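Local coordinates for regulatory protein MarR (Planctomyces limnophilus, PDB 3U2R) that probably binds DNA and regulates transcription through a winged helix-turn-helix domain, as a member of the MarR family, at residues 30-35 against 129-134; 52-56 against 115-120; 59-65 against 103-108. One frame throughout, in Å; residues are numbered along the deposited sequence.

Contact 1 (30-35 against 129-134); sequences RMKAIE and RQLGHL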
loop_
_atom_site.group_PDB
_atom_site.type_symbol
_atom_site.label_atom_id
_atom_site.label_comp_id
_atom_site.label_asym_id
_atom_site.label_seq_id
_atom_site.Cartn_x
_atom_site.Cartn_y
_atom_site.Cartn_z
ATOM N N ARG A 30 15.114 5.633 -3.400
ATOM C CA ARG A 30 14.587 5.407 -2.062
ATOM C C ARG A 30 15.276 4.229 -1.413
ATOM O O ARG A 30 15.674 4.296 -0.251
ATOM C CB ARG A 30 13.070 5.186 -2.131
ATOM C CG ARG A 30 12.383 4.929 -0.796
ATOM C CD ARG A 30 12.311 6.094 0.135
ATOM N NE ARG A 30 11.348 7.066 -0.366
ATOM C CZ ARG A 30 11.245 8.319 0.061
ATOM N NH1 ARG A 30 12.082 8.786 0.965
ATOM N NH2 ARG A 30 10.317 9.123 -0.440
HETATM N N MSE A 31 15.399 3.159 -2.146
HETATM C CA MSE A 31 16.083 1.959 -1.646
HETATM C C MSE A 31 17.517 2.215 -1.324
HETATM O O MSE A 31 18.009 1.736 -0.311
HETATM C CB MSE A 31 16.017 0.812 -2.644
HETATM C CG MSE A 31 14.638 0.236 -2.737
HETATM SE SE MSE A 31 14.553 -1.394 -3.862
HETATM C CE MSE A 31 15.283 -0.773 -5.215
ATOM N N LYS A 32 18.196 2.926 -2.204
ATOM C CA LYS A 32 19.621 3.271 -2.026
ATOM C C LYS A 32 19.839 4.125 -0.792
ATOM O O LYS A 32 20.808 3.922 -0.040
ATOM C CB LYS A 32 20.116 4.067 -3.260
ATOM C CG LYS A 32 21.597 4.427 -3.237
ATOM C CD LYS A 32 22.418 3.301 -3.763
ATOM C CE LYS A 32 23.889 3.471 -3.470
ATOM N NZ LYS A 32 24.358 4.812 -3.889
ATOM N N ALA A 33 18.961 5.130 -0.591
ATOM C CA ALA A 33 19.155 5.991 0.580
ATOM C C ALA A 33 18.974 5.221 1.936
ATOM O O ALA A 33 19.704 5.471 2.893
ATOM C CB ALA A 33 18.192 7.140 0.519
ATOM N N ILE A 34 18.045 4.279 1.990
ATOM C CA ILE A 34 17.733 3.550 3.233
ATOM C C ILE A 34 18.900 2.625 3.557
ATOM O O ILE A 34 19.274 2.509 4.708
ATOM C CB ILE A 34 16.372 2.789 3.113
ATOM C CG1 ILE A 34 15.216 3.828 3.137
ATOM C CG2 ILE A 34 16.191 1.702 4.233
ATOM C CD1 ILE A 34 13.950 3.248 2.695
ATOM N N GLU A 35 19.464 1.968 2.553
ATOM C CA GLU A 35 20.661 1.112 2.737
ATOM C C GLU A 35 21.872 1.913 3.152
ATOM O O GLU A 35 22.630 1.519 4.049
ATOM C CB GLU A 35 20.981 0.405 1.427
ATOM C CG GLU A 35 19.995 -0.680 1.149
ATOM C CD GLU A 35 20.159 -1.479 -0.120
ATOM O OE1 GLU A 35 21.203 -1.314 -0.789
ATOM O OE2 GLU A 35 19.407 -2.476 -0.246
ATOM N N ARG A 129 11.678 -1.420 5.681
ATOM C CA ARG A 129 11.461 0.042 5.548
ATOM C C ARG A 129 11.455 0.452 4.109
ATOM O O ARG A 129 10.662 1.308 3.735
ATOM C CB ARG A 129 12.495 0.796 6.320
ATOM C CG ARG A 129 12.376 0.515 7.878
ATOM C CD ARG A 129 13.026 1.643 8.648
ATOM N NE ARG A 129 14.439 1.736 8.340
ATOM C CZ ARG A 129 15.387 0.905 8.795
ATOM N NH1 ARG A 129 15.069 -0.096 9.607
ATOM N NH2 ARG A 129 16.661 1.068 8.430
ATOM N N GLN A 130 12.247 -0.212 3.270
ATOM C CA GLN A 130 12.277 0.068 1.812
ATOM C C GLN A 130 10.958 -0.198 1.187
ATOM O O GLN A 130 10.459 0.632 0.449
ATOM C CB GLN A 130 13.301 -0.817 1.116
ATOM C CG GLN A 130 14.745 -0.409 1.376
ATOM C CD GLN A 130 15.733 -1.272 0.645
ATOM O OE1 GLN A 130 15.560 -2.474 0.494
ATOM N NE2 GLN A 130 16.870 -0.713 0.292
ATOM N N LEU A 131 10.405 -1.394 1.462
ATOM C CA LEU A 131 9.137 -1.847 0.903
ATOM C C LEU A 131 7.975 -0.974 1.360
ATOM O O LEU A 131 7.141 -0.569 0.544
ATOM C CB LEU A 131 8.890 -3.294 1.224
ATOM C CG LEU A 131 9.908 -4.274 0.560
ATOM C CD1 LEU A 131 9.862 -5.617 1.259
ATOM C CD2 LEU A 131 9.678 -4.416 -0.921
ATOM N N GLY A 132 7.994 -0.601 2.624
ATOM C CA GLY A 132 7.016 0.320 3.180
ATOM C C GLY A 132 7.024 1.679 2.521
ATOM O O GLY A 132 5.975 2.185 2.104
ATOM N N HIS A 133 8.179 2.290 2.466
ATOM C CA HIS A 133 8.312 3.607 1.825
ATOM C C HIS A 133 8.023 3.541 0.343
ATOM O O HIS A 133 7.480 4.490 -0.175
ATOM C CB HIS A 133 9.706 4.185 2.004
ATOM C CG HIS A 133 9.938 4.881 3.293
ATOM N ND1 HIS A 133 9.527 6.185 3.487
ATOM C CD2 HIS A 133 10.660 4.481 4.369
ATOM C CE1 HIS A 133 9.877 6.491 4.726
ATOM N NE2 HIS A 133 10.569 5.496 5.301
ATOM N N LEU A 134 8.440 2.483 -0.366
ATOM C CA LEU A 134 8.117 2.373 -1.777
ATOM C C LEU A 134 6.627 2.340 -2.013
ATOM O O LEU A 134 6.122 3.058 -2.876
ATOM C CB LEU A 134 8.716 1.112 -2.417
ATOM C CG LEU A 134 10.236 1.097 -2.572
ATOM C CD1 LEU A 134 10.757 -0.288 -3.003
ATOM C CD2 LEU A 134 10.698 2.130 -3.532
#

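Contact 2 (52-56 against 115-120); sequences LRLLR and LLKDLE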
loop_
_atom_site.group_PDB
_atom_site.type_symbol
_atom_site.label_atom_id
_atom_site.label_comp_id
_atom_site.label_asym_id
_atom_site.label_seq_id
_atom_site.Cartn_x
_atom_site.Cartn_y
_atom_site.Cartn_z
ATOM N N LEU A 52 31.176 -8.984 1.207
ATOM C CA LEU A 52 31.215 -9.887 2.333
ATOM C C LEU A 52 30.230 -11.043 2.157
ATOM O O LEU A 52 30.607 -12.158 2.431
ATOM C CB LEU A 52 30.930 -9.136 3.640
ATOM C CG LEU A 52 31.971 -8.060 4.078
ATOM C CD1 LEU A 52 31.458 -7.219 5.259
ATOM C CD2 LEU A 52 33.312 -8.692 4.532
ATOM N N ARG A 53 29.000 -10.801 1.671
ATOM C CA ARG A 53 27.996 -11.868 1.456
ATOM C C ARG A 53 28.459 -12.871 0.417
ATOM O O ARG A 53 28.182 -14.060 0.526
ATOM C CB ARG A 53 26.659 -11.271 0.987
ATOM C CG ARG A 53 25.775 -10.682 2.077
ATOM C CD ARG A 53 24.808 -11.707 2.615
ATOM N NE ARG A 53 23.973 -12.345 1.584
ATOM C CZ ARG A 53 22.870 -11.834 1.034
ATOM N NH1 ARG A 53 22.428 -10.638 1.396
ATOM N NH2 ARG A 53 22.203 -12.518 0.113
ATOM N N LEU A 54 29.077 -12.364 -0.636
ATOM C CA LEU A 54 29.623 -13.206 -1.710
ATOM C C LEU A 54 30.754 -14.078 -1.121
ATOM O O LEU A 54 30.804 -15.278 -1.386
ATOM C CB LEU A 54 30.142 -12.289 -2.837
ATOM C CG LEU A 54 30.795 -12.897 -4.057
ATOM C CD1 LEU A 54 29.806 -13.777 -4.845
ATOM C CD2 LEU A 54 31.271 -11.810 -4.982
ATOM N N LEU A 55 31.603 -13.505 -0.245
ATOM C CA LEU A 55 32.668 -14.320 0.318
ATOM C C LEU A 55 32.140 -15.352 1.315
ATOM O O LEU A 55 32.766 -16.399 1.474
ATOM C CB LEU A 55 33.805 -13.471 0.928
ATOM C CG LEU A 55 34.513 -12.578 -0.081
ATOM C CD1 LEU A 55 35.584 -11.757 0.583
ATOM C CD2 LEU A 55 35.080 -13.371 -1.216
ATOM N N ARG A 56 31.019 -15.091 1.958
ATOM C CA ARG A 56 30.385 -16.068 2.859
ATOM C C ARG A 56 29.917 -17.295 2.095
ATOM O O ARG A 56 30.055 -18.394 2.616
ATOM C CB ARG A 56 29.191 -15.459 3.637
ATOM C CG ARG A 56 28.534 -16.493 4.614
ATOM C CD ARG A 56 27.685 -15.908 5.737
ATOM N NE ARG A 56 26.616 -14.988 5.306
ATOM C CZ ARG A 56 25.803 -14.317 6.144
ATOM N NH1 ARG A 56 24.890 -13.475 5.668
ATOM N NH2 ARG A 56 25.913 -14.471 7.466
ATOM N N LEU A 115 30.343 -10.063 11.653
ATOM C CA LEU A 115 29.723 -8.815 11.229
ATOM C C LEU A 115 28.472 -9.088 10.408
ATOM O O LEU A 115 27.438 -8.456 10.620
ATOM C CB LEU A 115 30.707 -7.920 10.452
ATOM C CG LEU A 115 30.127 -6.647 9.897
ATOM C CD1 LEU A 115 29.561 -5.709 11.050
ATOM C CD2 LEU A 115 31.159 -5.950 9.104
ATOM N N LEU A 116 28.536 -10.048 9.512
ATOM C CA LEU A 116 27.354 -10.425 8.718
ATOM C C LEU A 116 26.234 -10.992 9.632
ATOM O O LEU A 116 25.107 -10.640 9.422
ATOM C CB LEU A 116 27.729 -11.448 7.638
ATOM C CG LEU A 116 28.541 -10.963 6.484
ATOM C CD1 LEU A 116 28.816 -12.096 5.542
ATOM C CD2 LEU A 116 27.844 -9.896 5.739
ATOM N N LYS A 117 26.537 -11.749 10.695
ATOM C CA LYS A 117 25.482 -12.234 11.614
ATOM C C LYS A 117 24.848 -11.050 12.362
ATOM O O LYS A 117 23.621 -11.020 12.523
ATOM C CB LYS A 117 26.001 -13.289 12.613
ATOM C CG LYS A 117 26.303 -14.633 11.964
ATOM C CD LYS A 117 26.568 -15.765 12.962
ATOM C CE LYS A 117 27.400 -16.909 12.366
ATOM N NZ LYS A 117 27.526 -18.083 13.287
ATOM N N ASP A 118 25.662 -10.050 12.777
ATOM C CA ASP A 118 25.135 -8.843 13.433
ATOM C C ASP A 118 24.326 -7.962 12.506
ATOM O O ASP A 118 23.544 -7.136 12.979
ATOM C CB ASP A 118 26.261 -7.985 13.995
ATOM C CG ASP A 118 27.013 -8.616 15.134
ATOM O OD1 ASP A 118 26.509 -9.625 15.692
ATOM O OD2 ASP A 118 28.116 -8.132 15.449
ATOM N N LEU A 119 24.536 -8.081 11.218
ATOM C CA LEU A 119 23.818 -7.287 10.237
ATOM C C LEU A 119 22.524 -7.930 9.759
ATOM O O LEU A 119 21.808 -7.260 9.046
ATOM C CB LEU A 119 24.707 -7.023 9.015
ATOM C CG LEU A 119 25.746 -5.946 9.228
ATOM C CD1 LEU A 119 26.815 -6.010 8.166
ATOM C CD2 LEU A 119 25.122 -4.581 9.208
ATOM N N GLU A 120 22.263 -9.199 10.046
ATOM C CA GLU A 120 21.063 -9.873 9.544
ATOM C C GLU A 120 19.787 -9.154 9.918
ATOM O O GLU A 120 18.985 -8.891 9.031
ATOM C CB GLU A 120 21.003 -11.329 10.049
ATOM C CG GLU A 120 21.881 -12.257 9.210
ATOM C CD GLU A 120 22.042 -13.661 9.764
ATOM O OE1 GLU A 120 21.170 -14.096 10.552
ATOM O OE2 GLU A 120 23.044 -14.324 9.416
#

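Contact 3 (59-65 against 103-108); sequences HPEGMAT and VVEVAL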
loop_
_atom_site.group_PDB
_atom_site.type_symbol
_atom_site.label_atom_id
_atom_site.label_comp_id
_atom_site.label_asym_id
_atom_site.label_seq_id
_atom_site.Cartn_x
_atom_site.Cartn_y
_atom_site.Cartn_z
ATOM N N HIS A 59 33.075 -19.319 1.810
ATOM C CA HIS A 59 33.836 -19.511 3.069
ATOM C C HIS A 59 33.860 -21.002 3.417
ATOM O O HIS A 59 32.835 -21.672 3.246
ATOM C CB HIS A 59 33.192 -18.724 4.239
ATOM C CG HIS A 59 33.995 -18.805 5.487
ATOM N ND1 HIS A 59 33.713 -19.744 6.458
ATOM C CD2 HIS A 59 35.122 -18.121 5.844
ATOM C CE1 HIS A 59 34.694 -19.643 7.352
ATOM N NE2 HIS A 59 35.551 -18.667 7.036
ATOM N N PRO A 60 34.981 -21.583 3.828
ATOM C CA PRO A 60 36.291 -20.984 4.139
ATOM C C PRO A 60 37.187 -20.716 2.925
ATOM O O PRO A 60 38.305 -20.210 3.108
ATOM C CB PRO A 60 36.910 -22.036 5.056
ATOM C CG PRO A 60 36.413 -23.328 4.438
ATOM C CD PRO A 60 34.977 -23.032 4.116
ATOM N N GLU A 61 36.717 -21.019 1.689
ATOM C CA GLU A 61 37.553 -20.740 0.531
ATOM C C GLU A 61 37.501 -19.267 0.188
ATOM O O GLU A 61 36.545 -18.587 0.534
ATOM C CB GLU A 61 37.112 -21.547 -0.672
ATOM C CG GLU A 61 37.316 -23.041 -0.524
ATOM C CD GLU A 61 36.505 -23.816 -1.547
ATOM O OE1 GLU A 61 37.109 -24.668 -2.235
ATOM O OE2 GLU A 61 35.288 -23.542 -1.697
ATOM N N GLY A 62 38.533 -18.795 -0.480
ATOM C CA GLY A 62 38.633 -17.422 -0.947
ATOM C C GLY A 62 38.171 -17.337 -2.381
ATOM O O GLY A 62 37.880 -18.355 -3.006
HETATM N N MSE A 63 38.084 -16.123 -2.896
HETATM C CA MSE A 63 37.725 -15.842 -4.277
HETATM C C MSE A 63 38.721 -14.814 -4.830
HETATM O O MSE A 63 39.081 -13.852 -4.130
HETATM C CB MSE A 63 36.287 -15.318 -4.321
HETATM C CG MSE A 63 35.776 -15.138 -5.712
HETATM SE SE MSE A 63 33.866 -14.649 -5.778
HETATM C CE MSE A 63 32.955 -16.358 -5.072
ATOM N N ALA A 64 39.151 -15.015 -6.089
ATOM C CA ALA A 64 40.030 -14.095 -6.814
ATOM C C ALA A 64 39.382 -12.768 -6.925
ATOM O O ALA A 64 38.177 -12.710 -7.220
ATOM C CB ALA A 64 40.322 -14.616 -8.215
ATOM N N THR A 65 40.168 -11.698 -6.729
ATOM C CA THR A 65 39.687 -10.309 -6.814
ATOM C C THR A 65 38.920 -10.069 -8.152
ATOM O O THR A 65 37.851 -9.472 -8.140
ATOM C CB THR A 65 40.897 -9.361 -6.647
ATOM O OG1 THR A 65 41.509 -9.627 -5.376
ATOM C CG2 THR A 65 40.525 -7.882 -6.755
ATOM N N VAL A 103 47.542 -12.411 -8.840
ATOM C CA VAL A 103 46.237 -12.822 -8.355
ATOM C C VAL A 103 46.210 -12.818 -6.799
ATOM O O VAL A 103 47.032 -13.447 -6.137
ATOM C CB VAL A 103 45.879 -14.217 -8.951
ATOM C CG1 VAL A 103 44.545 -14.730 -8.417
ATOM C CG2 VAL A 103 45.851 -14.153 -10.476
ATOM N N VAL A 104 45.224 -12.123 -6.256
ATOM C CA VAL A 104 44.986 -12.002 -4.835
ATOM C C VAL A 104 43.620 -12.640 -4.544
ATOM O O VAL A 104 42.613 -12.168 -5.058
ATOM C CB VAL A 104 45.079 -10.523 -4.359
ATOM C CG1 VAL A 104 44.714 -10.404 -2.859
ATOM C CG2 VAL A 104 46.464 -9.962 -4.632
ATOM N N GLU A 105 43.610 -13.754 -3.805
ATOM C CA GLU A 105 42.386 -14.409 -3.369
ATOM C C GLU A 105 42.006 -13.795 -2.036
ATOM O O GLU A 105 42.884 -13.477 -1.239
ATOM C CB GLU A 105 42.547 -15.930 -3.244
ATOM C CG GLU A 105 42.725 -16.590 -4.596
ATOM C CD GLU A 105 42.562 -18.094 -4.541
ATOM O OE1 GLU A 105 43.295 -18.733 -3.754
ATOM O OE2 GLU A 105 41.680 -18.629 -5.258
ATOM N N VAL A 106 40.722 -13.547 -1.835
ATOM C CA VAL A 106 40.199 -12.914 -0.624
ATOM C C VAL A 106 39.175 -13.860 -0.031
ATOM O O VAL A 106 38.291 -14.278 -0.767
ATOM C CB VAL A 106 39.539 -11.554 -1.022
ATOM C CG1 VAL A 106 39.118 -10.755 0.214
ATOM C CG2 VAL A 106 40.475 -10.734 -1.903
ATOM N N ALA A 107 39.253 -14.132 1.282
ATOM C CA ALA A 107 38.302 -14.952 2.005
ATOM C C ALA A 107 37.774 -14.165 3.221
ATOM O O ALA A 107 38.445 -13.270 3.782
ATOM C CB ALA A 107 39.000 -16.251 2.457
ATOM N N LEU A 108 36.607 -14.553 3.683
ATOM C CA LEU A 108 36.075 -13.969 4.918
ATOM C C LEU A 108 36.865 -14.488 6.106
ATOM O O LEU A 108 37.394 -15.583 6.023
ATOM C CB LEU A 108 34.612 -14.390 5.163
ATOM C CG LEU A 108 33.453 -13.566 4.768
ATOM C CD1 LEU A 108 32.234 -14.058 5.507
ATOM C CD2 LEU A 108 33.657 -12.081 5.007
HETATM O O HOH W 1 35.439 -16.648 2.191
#

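Contact 1 (30-35 against 129-134)
With CG beside its backbone N (chi1 -74°) and the chain extended beyond it, Q130 reaches across from helix 110-148 and lays its amide against the helix turn M31-E35. Its NE2 donates twice: to M31 O at 2.8 Å, close to the amide plane, and to E35 OE2 at 3.1 Å, straighter (160° at the hydrogen) but from above the carboxylate plane. M31 O thereby takes two donors from opposite faces, Q130 NE2 and the helical N-H of E35. Q130 OE1 is bonded to H127, so both ends of this buried amide are satisfied and its rotation is fixed. On one flank of Q130, I34 CD1 rests on Q130 CA at 3.7 Å. R30 bends at chi2 and chi3, bringing CD to 3.7 Å from H133 CB; H133 ND1 lies over one face of the R30 guanidinium, offset toward the rim, the two planes modestly inclined. M31 CG meets L134 CD1 at 3.9 Å. The two helix segments run roughly antiparallel, 144° between directions and 9.4 Å between axes. R30 also pairs with D137 on helix 110-148, while E35 bonds T17 of the second subunit and H133 bonds E147 of the third, so these N- and C-terminal helices meet two other subunits, consistent with the helical dimerisation region of MarR proteins.

Contact 2 (52-56 against 115-120)
R56 NH2 and E120 OE2, 3.5 Å apart, form the polar link between the segments, a salt bridge whose hydrogen bond is weak. The guanidinium and carboxylate planes stand 50° apart, so the two groups do not pair flat in one plane. A leucine lies against the same arginine: L116 CB sits over one face of the R56 guanidinium, offset toward its rim, 3.5 Å from R56 NH2. The two side chains come from opposite directions, and L116 CD1 travels back along the arginine, meeting R56 NE at 3.6 Å and then its CD and CB. CG of R56 is anti to the backbone N (chi1 -179°) and the chain bends once, at chi3, which carries the guanidinium over L116 toward helix 110-148. The same methyl, L116 CD1, approaches the backbone L52 O at 3.6 Å, while L116 CD2 packs on L52 CB at 3.8 Å; L116 thus wedges between L52 and R56, one helical turn apart. Beside it L52 CD1 touches L115 CD2 at 4.1 Å. The segment axes pass 11.3 Å apart with 114° between their directions, joining helix 46-58 of the winged helix-turn-helix region to the long C-terminal helix 110-148. L52 and R56 also lean on L108 of strand 103-108. R53, next to L116, turns its guanidinium to E19 of the second subunit. Chemically the joint is therefore mainly apolar: leucines, L52 and L116 buried, do most of the packing, and the long ion pair, with E120 exposed, probably adds only modest electrostatic attraction at the rim.

Contact 3 (59-65 against 103-108)
T65 begins at CB, 3.7 Å from V104 O, and meets the other segment with its hydroxyl tip. OG1, placed beside the backbone N by chi1 of -59°, donates to V104 O at 2.8 Å and lies 3.8 Å from V106 CG2. T65 N reaches the same V104 O at 3.0 Å, nearly along the C=O axis, so this oxygen is gripped by both donors of one residue. Next to this clamp M63 and V106 form an antiparallel hydrogen-bonded pair: M63 N to V106 O and V106 N to M63 O, each with its donor above the carbonyl plane. A64 and E105 follow as a non-hydrogen-bonded pair, their CA atoms 4.2 Å apart. E105 CA-H also points at M63 O. Strand 63-64 thus pairs along the edge of strand 103-108 in the small antiparallel sheet of the winged helix-turn-helix fold, with 92-97 on the other side. At G62 the two segments stay close, its CA 3.6 Å from A107 CB. A water then carries the pairing onward, giving a hydrogen to E61 O and accepting one from L108 N. At the far end H59 CD2 comes edge-on to L108 O at 3.4 Å, while P60 CB, after a cis peptide bond, lies over the face of the imidazole. A64 is at the N-cap position and T65 opens helix 65-71, so the double grip by T65 ties that helix start to strand 103-108. Backbone bonds thus fix the short strand, with water standing in where direct pairing stops.

In the fold
From the N terminus the chain runs through helix 18-40, whose residues 30-35 close contact 1 only when helix 110-148 arrives. Helix 46-58 then supplies the first half of contact 2, and the loop and short strand after it, up to the start of helix 65-71, supply that of contact 3. Strand 103-108 returns first, so contact 3 closes innermost, contact 2 next and contact 1 last: the three nest and none cross. Contacts 2 and 3 touch, L55 packing on V106, and so join the sheet of the winged helix-turn-helix to its helices. Contact 1 lies on the other side of the chain's centre from contact 3; helix 110-148 spans from contact 2 to it.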